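Local coordinates for GTPase-activating protein skywalker (Drosophila melanogaster, PDB 5HJQ) that acts as a GTPase-activating protein for Rab35 in synaptic vesicle protein recycling and binds phosphoinositides through its TBC domain, the part described here, at residues Pro111-Leu116 with Ile290-Phe295; Gln115-Leu120 with Leu205-Glu210; Tyr193-Tyr198 with Trp274-Leu279. All blocks are in the same frame, centred on the assembly; numbering follows the deposited sequence.

Contact 1: Pro111-Leu116 with Ile290-Phe295; sequences PIRAQL and IMDCYF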
loop_
_atom_site.group_PDB
_atom_site.type_symbol
_atom_site.label_atom_id
_atom_site.label_comp_id
_atom_site.label_asym_id
_atom_site.label_seq_id
_atom_site.Cartn_x
_atom_site.Cartn_y
_atom_site.Cartn_z
ATOM N N PRO A 111 4.789 19.625 -5.205
ATOM C CA PRO A 111 3.671 20.062 -4.366
ATOM C C PRO A 111 2.326 19.542 -4.865
ATOM O O PRO A 111 1.298 19.831 -4.254
ATOM C CB PRO A 111 3.739 21.588 -4.472
ATOM C CG PRO A 111 4.276 21.823 -5.842
ATOM C CD PRO A 111 5.257 20.696 -6.103
ATOM N N ILE A 112 2.334 18.781 -5.956
ATOM C CA ILE A 112 1.088 18.345 -6.583
ATOM C C ILE A 112 0.335 17.341 -5.708
ATOM O O ILE A 112 -0.893 17.280 -5.740
ATOM C CB ILE A 112 1.338 17.718 -7.979
ATOM C CG1 ILE A 112 0.022 17.586 -8.750
ATOM C CG2 ILE A 112 2.036 16.363 -7.862
ATOM C CD1 ILE A 112 0.138 16.784 -10.037
ATOM N N ARG A 113 1.068 16.574 -4.907
ATOM C CA ARG A 113 0.458 15.500 -4.133
ATOM C C ARG A 113 -0.386 16.044 -2.992
ATOM O O ARG A 113 -1.367 15.418 -2.588
ATOM C CB ARG A 113 1.531 14.550 -3.604
ATOM C CG ARG A 113 2.189 13.760 -4.711
ATOM C CD ARG A 113 2.954 12.556 -4.197
ATOM N NE ARG A 113 3.440 11.759 -5.317
ATOM C CZ ARG A 113 4.545 12.032 -6.002
ATOM N NH1 ARG A 113 5.290 13.078 -5.672
ATOM N NH2 ARG A 113 4.908 11.254 -7.014
ATOM N N ALA A 114 -0.016 17.218 -2.493
ATOM C CA ALA A 114 -0.816 17.902 -1.484
ATOM C C ALA A 114 -2.233 18.135 -2.002
ATOM O O ALA A 114 -3.191 18.182 -1.229
ATOM C CB ALA A 114 -0.169 19.219 -1.090
ATOM N N GLN A 115 -2.357 18.264 -3.320
ATOM C CA GLN A 115 -3.655 18.447 -3.954
ATOM C C GLN A 115 -4.151 17.192 -4.675
ATOM O O GLN A 115 -5.342 16.891 -4.647
ATOM C CB GLN A 115 -3.602 19.616 -4.941
ATOM C CG GLN A 115 -3.584 20.993 -4.287
ATOM C CD GLN A 115 -3.624 22.116 -5.303
ATOM O OE1 GLN A 115 -4.681 22.695 -5.564
ATOM N NE2 GLN A 115 -2.472 22.433 -5.883
ATOM N N LEU A 116 -3.241 16.474 -5.329
ATOM C CA LEU A 116 -3.618 15.316 -6.141
ATOM C C LEU A 116 -4.238 14.196 -5.310
ATOM O O LEU A 116 -5.300 13.676 -5.651
ATOM C CB LEU A 116 -2.404 14.778 -6.905
ATOM C CG LEU A 116 -2.621 13.541 -7.781
ATOM C CD1 LEU A 116 -3.799 13.736 -8.725
ATOM C CD2 LEU A 116 -1.355 13.216 -8.564
ATOM N N ILE A 290 3.710 4.212 -6.363
ATOM C CA ILE A 290 2.703 3.163 -6.234
ATOM C C ILE A 290 1.415 3.718 -5.632
ATOM O O ILE A 290 0.318 3.418 -6.103
ATOM C CB ILE A 290 3.211 1.989 -5.368
ATOM C CG1 ILE A 290 4.343 1.248 -6.078
ATOM C CG2 ILE A 290 2.084 1.018 -5.057
ATOM C CD1 ILE A 290 4.917 0.101 -5.276
ATOM N N MET A 291 1.552 4.532 -4.591
ATOM C CA MET A 291 0.393 5.162 -3.963
ATOM C C MET A 291 -0.382 6.049 -4.933
ATOM O O MET A 291 -1.612 6.110 -4.866
ATOM C CB MET A 291 0.825 5.979 -2.745
ATOM C CG MET A 291 1.203 5.127 -1.533
ATOM S SD MET A 291 -0.072 3.938 -1.053
ATOM C CE MET A 291 0.717 2.403 -1.520
ATOM N N ASP A 292 0.337 6.724 -5.829
ATOM C CA ASP A 292 -0.284 7.560 -6.859
ATOM C C ASP A 292 -1.358 6.812 -7.639
ATOM O O ASP A 292 -2.477 7.300 -7.803
ATOM C CB ASP A 292 0.767 8.094 -7.839
ATOM C CG ASP A 292 1.640 9.176 -7.233
ATOM O OD1 ASP A 292 1.206 9.820 -6.253
ATOM O OD2 ASP A 292 2.763 9.385 -7.744
ATOM N N CYS A 293 -1.008 5.625 -8.122
ATOM C CA CYS A 293 -1.936 4.815 -8.900
ATOM C C CYS A 293 -2.933 4.092 -8.002
ATOM O O CYS A 293 -4.111 3.960 -8.343
ATOM C CB CYS A 293 -1.168 3.809 -9.757
ATOM S SG CYS A 293 0.014 4.577 -10.898
ATOM N N TYR A 294 -2.450 3.640 -6.848
ATOM C CA TYR A 294 -3.261 2.900 -5.884
ATOM C C TYR A 294 -4.479 3.688 -5.410
ATOM O O TYR A 294 -5.580 3.140 -5.322
ATOM C CB TYR A 294 -2.395 2.499 -4.686
ATOM C CG TYR A 294 -3.154 2.012 -3.467
ATOM C CD1 TYR A 294 -3.674 0.723 -3.416
ATOM C CD2 TYR A 294 -3.329 2.835 -2.359
ATOM C CE1 TYR A 294 -4.357 0.273 -2.307
ATOM C CE2 TYR A 294 -4.016 2.391 -1.241
ATOM C CZ TYR A 294 -4.521 1.100 -1.223
ATOM O OH TYR A 294 -5.207 0.629 -0.127
ATOM N N PHE A 295 -4.284 4.974 -5.123
ATOM C CA PHE A 295 -5.370 5.830 -4.643
ATOM C C PHE A 295 -6.422 6.080 -5.721
ATOM O O PHE A 295 -7.475 6.659 -5.449
ATOM C CB PHE A 295 -4.826 7.174 -4.141
ATOM C CG PHE A 295 -4.041 7.074 -2.864
ATOM C CD1 PHE A 295 -4.398 6.161 -1.889
ATOM C CD2 PHE A 295 -2.941 7.888 -2.643
ATOM C CE1 PHE A 295 -3.680 6.062 -0.713
ATOM C CE2 PHE A 295 -2.216 7.792 -1.467
ATOM C CZ PHE A 295 -2.585 6.874 -0.504
#

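Contact 2: Gln115-Leu120 with Leu205-Glu210; sequences QLWPML and LHFMSE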
loop_
_atom_site.group_PDB
_atom_site.type_symbol
_atom_site.label_atom_id
_atom_site.label_comp_id
_atom_site.label_asym_id
_atom_site.label_seq_id
_atom_site.Cartn_x
_atom_site.Cartn_y
_atom_site.Cartn_z
ATOM N N GLN A 115 -2.357 18.264 -3.320
ATOM C CA GLN A 115 -3.655 18.447 -3.954
ATOM C C GLN A 115 -4.151 17.192 -4.675
ATOM O O GLN A 115 -5.342 16.891 -4.647
ATOM C CB GLN A 115 -3.602 19.616 -4.941
ATOM C CG GLN A 115 -3.584 20.993 -4.287
ATOM C CD GLN A 115 -3.624 22.116 -5.303
ATOM O OE1 GLN A 115 -4.681 22.695 -5.564
ATOM N NE2 GLN A 115 -2.472 22.433 -5.883
ATOM N N LEU A 116 -3.241 16.474 -5.329
ATOM C CA LEU A 116 -3.618 15.316 -6.141
ATOM C C LEU A 116 -4.238 14.196 -5.310
ATOM O O LEU A 116 -5.300 13.676 -5.651
ATOM C CB LEU A 116 -2.404 14.778 -6.905
ATOM C CG LEU A 116 -2.621 13.541 -7.781
ATOM C CD1 LEU A 116 -3.799 13.736 -8.725
ATOM C CD2 LEU A 116 -1.355 13.216 -8.564
ATOM N N TRP A 117 -3.578 13.834 -4.215
ATOM C CA TRP A 117 -4.015 12.692 -3.411
ATOM C C TRP A 117 -5.350 12.884 -2.675
ATOM O O TRP A 117 -6.162 11.958 -2.653
ATOM C CB TRP A 117 -2.925 12.311 -2.407
ATOM C CG TRP A 117 -1.802 11.535 -3.021
ATOM C CD1 TRP A 117 -1.613 11.277 -4.347
ATOM C CD2 TRP A 117 -0.722 10.900 -2.330
ATOM N NE1 TRP A 117 -0.477 10.523 -4.526
ATOM C CE2 TRP A 117 0.087 10.278 -3.302
ATOM C CE3 TRP A 117 -0.359 10.801 -0.985
ATOM C CZ2 TRP A 117 1.241 9.572 -2.972
ATOM C CZ3 TRP A 117 0.781 10.091 -0.659
ATOM C CH2 TRP A 117 1.570 9.489 -1.648
ATOM N N PRO A 118 -5.588 14.064 -2.062
ATOM C CA PRO A 118 -6.902 14.208 -1.419
ATOM C C PRO A 118 -8.070 14.101 -2.398
ATOM O O PRO A 118 -9.163 13.682 -2.012
ATOM C CB PRO A 118 -6.842 15.608 -0.808
ATOM C CG PRO A 118 -5.402 15.834 -0.560
ATOM C CD PRO A 118 -4.693 15.184 -1.712
ATOM N N MET A 119 -7.834 14.469 -3.651
ATOM C CA MET A 119 -8.862 14.369 -4.677
ATOM C C MET A 119 -9.093 12.921 -5.112
ATOM O O MET A 119 -10.236 12.469 -5.214
ATOM C CB MET A 119 -8.489 15.219 -5.889
ATOM C CG MET A 119 -9.491 15.126 -7.021
ATOM S SD MET A 119 -9.062 16.166 -8.431
ATOM C CE MET A 119 -7.509 15.434 -8.944
ATOM N N LEU A 120 -8.003 12.205 -5.381
ATOM C CA LEU A 120 -8.087 10.805 -5.800
ATOM C C LEU A 120 -8.838 9.958 -4.777
ATOM O O LEU A 120 -9.720 9.180 -5.134
ATOM C CB LEU A 120 -6.692 10.219 -6.034
ATOM C CG LEU A 120 -5.850 10.835 -7.154
ATOM C CD1 LEU A 120 -4.491 10.156 -7.234
ATOM C CD2 LEU A 120 -6.580 10.739 -8.482
ATOM N N LEU A 205 0.390 11.371 5.441
ATOM C CA LEU A 205 0.861 12.461 6.288
ATOM C C LEU A 205 2.155 13.105 5.789
ATOM O O LEU A 205 2.576 14.136 6.308
ATOM C CB LEU A 205 1.055 11.953 7.718
ATOM C CG LEU A 205 -0.232 11.801 8.534
ATOM C CD1 LEU A 205 0.055 11.201 9.903
ATOM C CD2 LEU A 205 -0.924 13.160 8.670
ATOM N N HIS A 206 2.786 12.499 4.790
ATOM C CA HIS A 206 4.017 13.050 4.234
ATOM C C HIS A 206 3.750 14.182 3.242
ATOM O O HIS A 206 4.681 14.860 2.812
ATOM C CB HIS A 206 4.837 11.952 3.545
ATOM C CG HIS A 206 5.601 11.077 4.490
ATOM N ND1 HIS A 206 4.993 10.138 5.295
ATOM C CD2 HIS A 206 6.926 11.002 4.757
ATOM C CE1 HIS A 206 5.910 9.521 6.018
ATOM N NE2 HIS A 206 7.092 10.027 5.711
ATOM N N PHE A 207 2.488 14.387 2.879
ATOM C CA PHE A 207 2.163 15.324 1.808
ATOM C C PHE A 207 0.953 16.207 2.099
ATOM O O PHE A 207 0.694 17.163 1.370
ATOM C CB PHE A 207 1.926 14.558 0.508
ATOM C CG PHE A 207 3.078 13.691 0.102
ATOM C CD1 PHE A 207 4.194 14.240 -0.504
ATOM C CD2 PHE A 207 3.046 12.326 0.327
ATOM C CE1 PHE A 207 5.261 13.442 -0.874
ATOM C CE2 PHE A 207 4.108 11.521 -0.039
ATOM C CZ PHE A 207 5.216 12.078 -0.645
ATOM N N MET A 208 0.204 15.889 3.150
ATOM C CA MET A 208 -0.974 16.682 3.491
ATOM C C MET A 208 -1.120 16.864 5.002
ATOM O O MET A 208 -0.289 16.395 5.781
ATOM C CB MET A 208 -2.235 16.035 2.916
ATOM C CG MET A 208 -2.612 14.716 3.583
ATOM S SD MET A 208 -3.929 13.858 2.701
ATOM C CE MET A 208 -3.073 13.398 1.196
ATOM N N SER A 209 -2.179 17.555 5.409
ATOM C CA SER A 209 -2.421 17.807 6.824
ATOM C C SER A 209 -3.070 16.604 7.494
ATOM O O SER A 209 -3.503 15.666 6.824
ATOM C CB SER A 209 -3.303 19.043 7.007
ATOM O OG SER A 209 -4.589 18.832 6.455
ATOM N N GLU A 210 -3.136 16.647 8.820
ATOM C CA GLU A 210 -3.733 15.582 9.614
ATOM C C GLU A 210 -5.186 15.323 9.237
ATOM O O GLU A 210 -5.595 14.173 9.069
ATOM C CB GLU A 210 -3.640 15.925 11.101
ATOM C CG GLU A 210 -4.552 15.102 11.993
ATOM C CD GLU A 210 -4.198 15.230 13.462
ATOM O OE1 GLU A 210 -3.234 15.963 13.776
ATOM O OE2 GLU A 210 -4.879 14.600 14.299
#

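Contact 3: Tyr193-Tyr198 with Trp274-Leu279; sequences YSPVLY and WCWWIL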
loop_
_atom_site.group_PDB
_atom_site.type_symbol
_atom_site.label_atom_id
_atom_site.label_comp_id
_atom_site.label_asym_id
_atom_site.label_seq_id
_atom_site.Cartn_x
_atom_site.Cartn_y
_atom_site.Cartn_z
ATOM N N TYR A 193 -9.418 -5.907 12.034
ATOM C CA TYR A 193 -8.048 -6.266 11.696
ATOM C C TYR A 193 -7.624 -5.574 10.407
ATOM O O TYR A 193 -8.127 -5.887 9.329
ATOM C CB TYR A 193 -7.902 -7.785 11.561
ATOM C CG TYR A 193 -6.476 -8.246 11.351
ATOM C CD1 TYR A 193 -5.547 -8.181 12.384
ATOM C CD2 TYR A 193 -6.057 -8.751 10.125
ATOM C CE1 TYR A 193 -4.242 -8.598 12.202
ATOM C CE2 TYR A 193 -4.751 -9.173 9.935
ATOM C CZ TYR A 193 -3.850 -9.095 10.979
ATOM O OH TYR A 193 -2.551 -9.510 10.801
ATOM N N SER A 194 -6.701 -4.627 10.523
ATOM C CA SER A 194 -6.250 -3.874 9.362
ATOM C C SER A 194 -4.807 -3.409 9.515
ATOM O O SER A 194 -4.554 -2.227 9.745
ATOM C CB SER A 194 -7.166 -2.673 9.126
ATOM O OG SER A 194 -6.838 -2.024 7.913
ATOM N N PRO A 195 -3.853 -4.341 9.369
ATOM C CA PRO A 195 -2.422 -4.054 9.512
ATOM C C PRO A 195 -1.912 -3.059 8.471
ATOM O O PRO A 195 -0.801 -2.552 8.598
ATOM C CB PRO A 195 -1.768 -5.430 9.314
ATOM C CG PRO A 195 -2.760 -6.219 8.549
ATOM C CD PRO A 195 -4.095 -5.753 9.026
ATOM N N VAL A 196 -2.720 -2.804 7.448
ATOM C CA VAL A 196 -2.355 -1.914 6.352
ATOM C C VAL A 196 -2.670 -0.450 6.659
ATOM O O VAL A 196 -2.035 0.462 6.127
ATOM C CB VAL A 196 -3.093 -2.321 5.058
ATOM C CG1 VAL A 196 -2.523 -1.594 3.865
ATOM C CG2 VAL A 196 -3.019 -3.840 4.852
ATOM N N LEU A 197 -3.653 -0.236 7.525
ATOM C CA LEU A 197 -4.232 1.086 7.726
ATOM C C LEU A 197 -3.219 2.107 8.250
ATOM O O LEU A 197 -3.161 3.233 7.757
ATOM C CB LEU A 197 -5.427 0.983 8.675
ATOM C CG LEU A 197 -6.439 2.130 8.648
ATOM C CD1 LEU A 197 -7.851 1.583 8.860
ATOM C CD2 LEU A 197 -6.099 3.188 9.691
ATOM N N TYR A 198 -2.419 1.712 9.236
ATOM C CA TYR A 198 -1.432 2.615 9.825
ATOM C C TYR A 198 -0.311 3.015 8.847
ATOM O O TYR A 198 -0.016 4.205 8.729
ATOM C CB TYR A 198 -0.833 1.997 11.094
ATOM C CG TYR A 198 -0.084 2.978 11.972
ATOM C CD1 TYR A 198 1.196 3.406 11.639
ATOM C CD2 TYR A 198 -0.651 3.469 13.140
ATOM C CE1 TYR A 198 1.885 4.297 12.440
ATOM C CE2 TYR A 198 0.030 4.362 13.943
ATOM C CZ TYR A 198 1.296 4.769 13.589
ATOM O OH TYR A 198 1.976 5.653 14.388
ATOM N N TRP A 274 2.567 -10.804 1.979
ATOM C CA TRP A 274 2.770 -10.242 0.646
ATOM C C TRP A 274 2.793 -8.712 0.643
ATOM O O TRP A 274 3.589 -8.107 -0.071
ATOM C CB TRP A 274 1.691 -10.745 -0.321
ATOM C CG TRP A 274 0.335 -10.146 -0.099
ATOM C CD1 TRP A 274 -0.619 -10.580 0.774
ATOM C CD2 TRP A 274 -0.219 -9.003 -0.762
ATOM N NE1 TRP A 274 -1.734 -9.783 0.693
ATOM C CE2 TRP A 274 -1.513 -8.804 -0.238
ATOM C CE3 TRP A 274 0.256 -8.124 -1.740
ATOM C CZ2 TRP A 274 -2.338 -7.761 -0.660
ATOM C CZ3 TRP A 274 -0.568 -7.091 -2.161
ATOM C CH2 TRP A 274 -1.850 -6.919 -1.622
ATOM N N CYS A 275 1.931 -8.088 1.441
ATOM C CA CYS A 275 1.842 -6.631 1.458
ATOM C C CYS A 275 3.086 -5.999 2.067
ATOM O O CYS A 275 3.412 -4.855 1.766
ATOM C CB CYS A 275 0.596 -6.169 2.220
ATOM S SG CYS A 275 0.357 -6.918 3.847
ATOM N N TRP A 276 3.794 -6.750 2.904
ATOM C CA TRP A 276 4.946 -6.196 3.608
ATOM C C TRP A 276 6.185 -6.115 2.727
ATOM O O TRP A 276 7.132 -5.401 3.055
ATOM C CB TRP A 276 5.248 -7.005 4.872
ATOM C CG TRP A 276 4.099 -7.033 5.832
ATOM C CD1 TRP A 276 3.544 -8.134 6.412
ATOM C CD2 TRP A 276 3.342 -5.909 6.301
ATOM N NE1 TRP A 276 2.499 -7.767 7.222
ATOM C CE2 TRP A 276 2.352 -6.405 7.169
ATOM C CE3 TRP A 276 3.410 -4.531 6.077
ATOM C CZ2 TRP A 276 1.439 -5.575 7.811
ATOM C CZ3 TRP A 276 2.503 -3.710 6.710
ATOM C CH2 TRP A 276 1.530 -4.233 7.564
ATOM N N TRP A 277 6.184 -6.844 1.615
ATOM C CA TRP A 277 7.229 -6.674 0.615
ATOM C C TRP A 277 7.163 -5.248 0.091
ATOM O O TRP A 277 8.183 -4.583 -0.091
ATOM C CB TRP A 277 7.066 -7.659 -0.542
ATOM C CG TRP A 277 6.957 -9.091 -0.136
ATOM C CD1 TRP A 277 7.477 -9.675 0.982
ATOM C CD2 TRP A 277 6.282 -10.128 -0.855
ATOM N NE1 TRP A 277 7.170 -11.014 1.003
ATOM C CE2 TRP A 277 6.430 -11.316 -0.113
ATOM C CE3 TRP A 277 5.559 -10.165 -2.052
ATOM C CZ2 TRP A 277 5.885 -12.528 -0.529
ATOM C CZ3 TRP A 277 5.019 -11.369 -2.463
ATOM C CH2 TRP A 277 5.186 -12.534 -1.705
ATOM N N ILE A 278 5.939 -4.793 -0.148
ATOM C CA ILE A 278 5.690 -3.464 -0.679
ATOM C C ILE A 278 5.827 -2.402 0.407
ATOM O O ILE A 278 6.673 -1.518 0.308
ATOM C CB ILE A 278 4.286 -3.371 -1.314
ATOM C CG1 ILE A 278 4.176 -4.331 -2.502
ATOM C CG2 ILE A 278 3.981 -1.942 -1.742
ATOM C CD1 ILE A 278 2.775 -4.481 -3.047
ATOM N N LEU A 279 5.007 -2.507 1.450
ATOM C CA LEU A 279 4.925 -1.474 2.481
ATOM C C LEU A 279 6.132 -1.409 3.414
ATOM O O LEU A 279 6.406 -0.362 3.999
ATOM C CB LEU A 279 3.659 -1.668 3.320
ATOM C CG LEU A 279 2.324 -1.449 2.605
ATOM C CD1 LEU A 279 1.154 -1.712 3.545
ATOM C CD2 LEU A 279 2.247 -0.036 2.026
#

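Contact 1: Pro111-Leu116 with Ile290-Phe295
R113 and D292 form a buried salt bridge that carries the contact between helix 113-122 and helix 284-297. The arginine grips the carboxylate side-on with two nitrogens, one for each oxygen. R113 NE donates to D292 OD1 over 3.1 Å, and R113 NH2 reaches D292 OD2 at 2.9 Å with a nearly straight N-H...O angle of 160°. Both oxygens use their syn lone pairs, and the guanidinium and carboxylate planes lie only 9° apart, so the two groups meet edge to edge, nearly in one plane. A third, weak bond runs from NE to OD2. The chain of R113, extended from CG to NE, spans the gap between the segments 111-116 and 290-295, whose nearest CA atoms, those of R113 and D292, are 8.4 Å apart. Further hydrogen bonds use the rest of the guanidinium: NH1 donates to P107 O, and NH2 also serves W106 O. On the acid, OD2 has a second salt-bridge partner in R289, and OD1 a probable hydrogen bond from W117 NE1. An alanine in place of R113 removes both nitrogens of the grip, which would probably leave D292 without one of its two arginine partners here, R289 remaining, and the two carbonyls without these donors. Two arginines beside one buried carboxylate are likely to keep it ionised, and the paired bonds fix the rotation of both flat groups.

Contact 2: Gln115-Leu120 with Leu205-Glu210
W117 and P118 of helix 113-122 pack against F207 and M208 in an apolar, partly buried helix-to-loop contact; the loop joins helix 197-204 to helix 210-221. Two groups of contacts make it up, both involving W117. In the first, the six-membered ring of W117 meets the phenyl ring of F207 obliquely, centroids 4.9 Å apart and planes at 74°. The closest atoms are W117 CZ3 and F207 CD2, a tight 3.3 Å apart, with W117 CH2 lying 3.6 Å from F207 CE2. The phenyl ring is also backed by its neighbour in the loop: H206 CB sits over one face, toward the rim. In the second, the methyl end of M208 reaches the CG-CD side of the P118 ring. The methionine is bent at its last torsion (chi3 69°), which turns the methyl toward the helix; there M208 CE lies 3.8 Å from P118 CD and equally far from W117 CB, near the plane of the indole at its edge. P118 lacks an N-H for the turn before it, and the helix kinks there. Beyond these groups, F295 of helix 284-297 meets W117 edge-to-face, and S209 N-caps helix 210-221 just after M208. With carbon atoms and one thioether doing the touching, the contact rests on shape and dispersion: the rings meet obliquely, and the M208 methyl lies against proline and the base of the indole.

Contact 3: Tyr193-Tyr198 with Trp274-Leu279
P195 and V196, in the turn leading into helix 197-204, pack against W276 and L279 of the short helix 274-279, in the buried interior of the all-helical TBC domain. P195 meets the indole of W276 in two ways. Its carbonyl oxygen comes in at the ring edge, in the indole plane, with P195 O only 3.1 Å from W276 CH2; its ring carbon CB touches the adjacent corner, 3.5 Å from W276 CZ2. The faces of the indole have partners too: C275 SG lies 3.9 Å above the plane of the W276 ring, over its centre, and the ring of H163 stacks on it. One residue on, V196 CG1 is 3.7 Å from L279 CD1, the two aliphatic side chains crossing at about a right angle. V196 has CG1 anti to its own N (chi1 -169°), the orientation that brings this branch to the leucine. Within the turn, L197 N bonds to S194 O, and P195 CD lies over the Y193 ring, toward its rim. A proline-containing turn set against the edge of a tryptophan, with a valine-leucine contact beside it, is thus how the start of one helix is seated on another within this Rab-GAP TBC fold.

In the fold
From the N terminus, helix 113-122 supplies the first half of both contact 1 and contact 2, which share Q115 and L116. The chain next passes 193-198, the start of contact 3, and closes contact 2 at 205-210, a shorter loop from the same start. Contact 3 closes only at 274-279, so contacts 2 and 3 cross. Helix 284-297 follows and closes contact 1 at 290-295, leaving contact 3 nested inside its long loop. Contact 3 lies about 18 Å from contact 1 between centres, yet I290 CD1 touches I278 CG2 at 4.2 Å. Helix 113-122 is thus tied to helix 284-297 and the 205-210 loop, and the turn before helix 197-204 to helix 274-279.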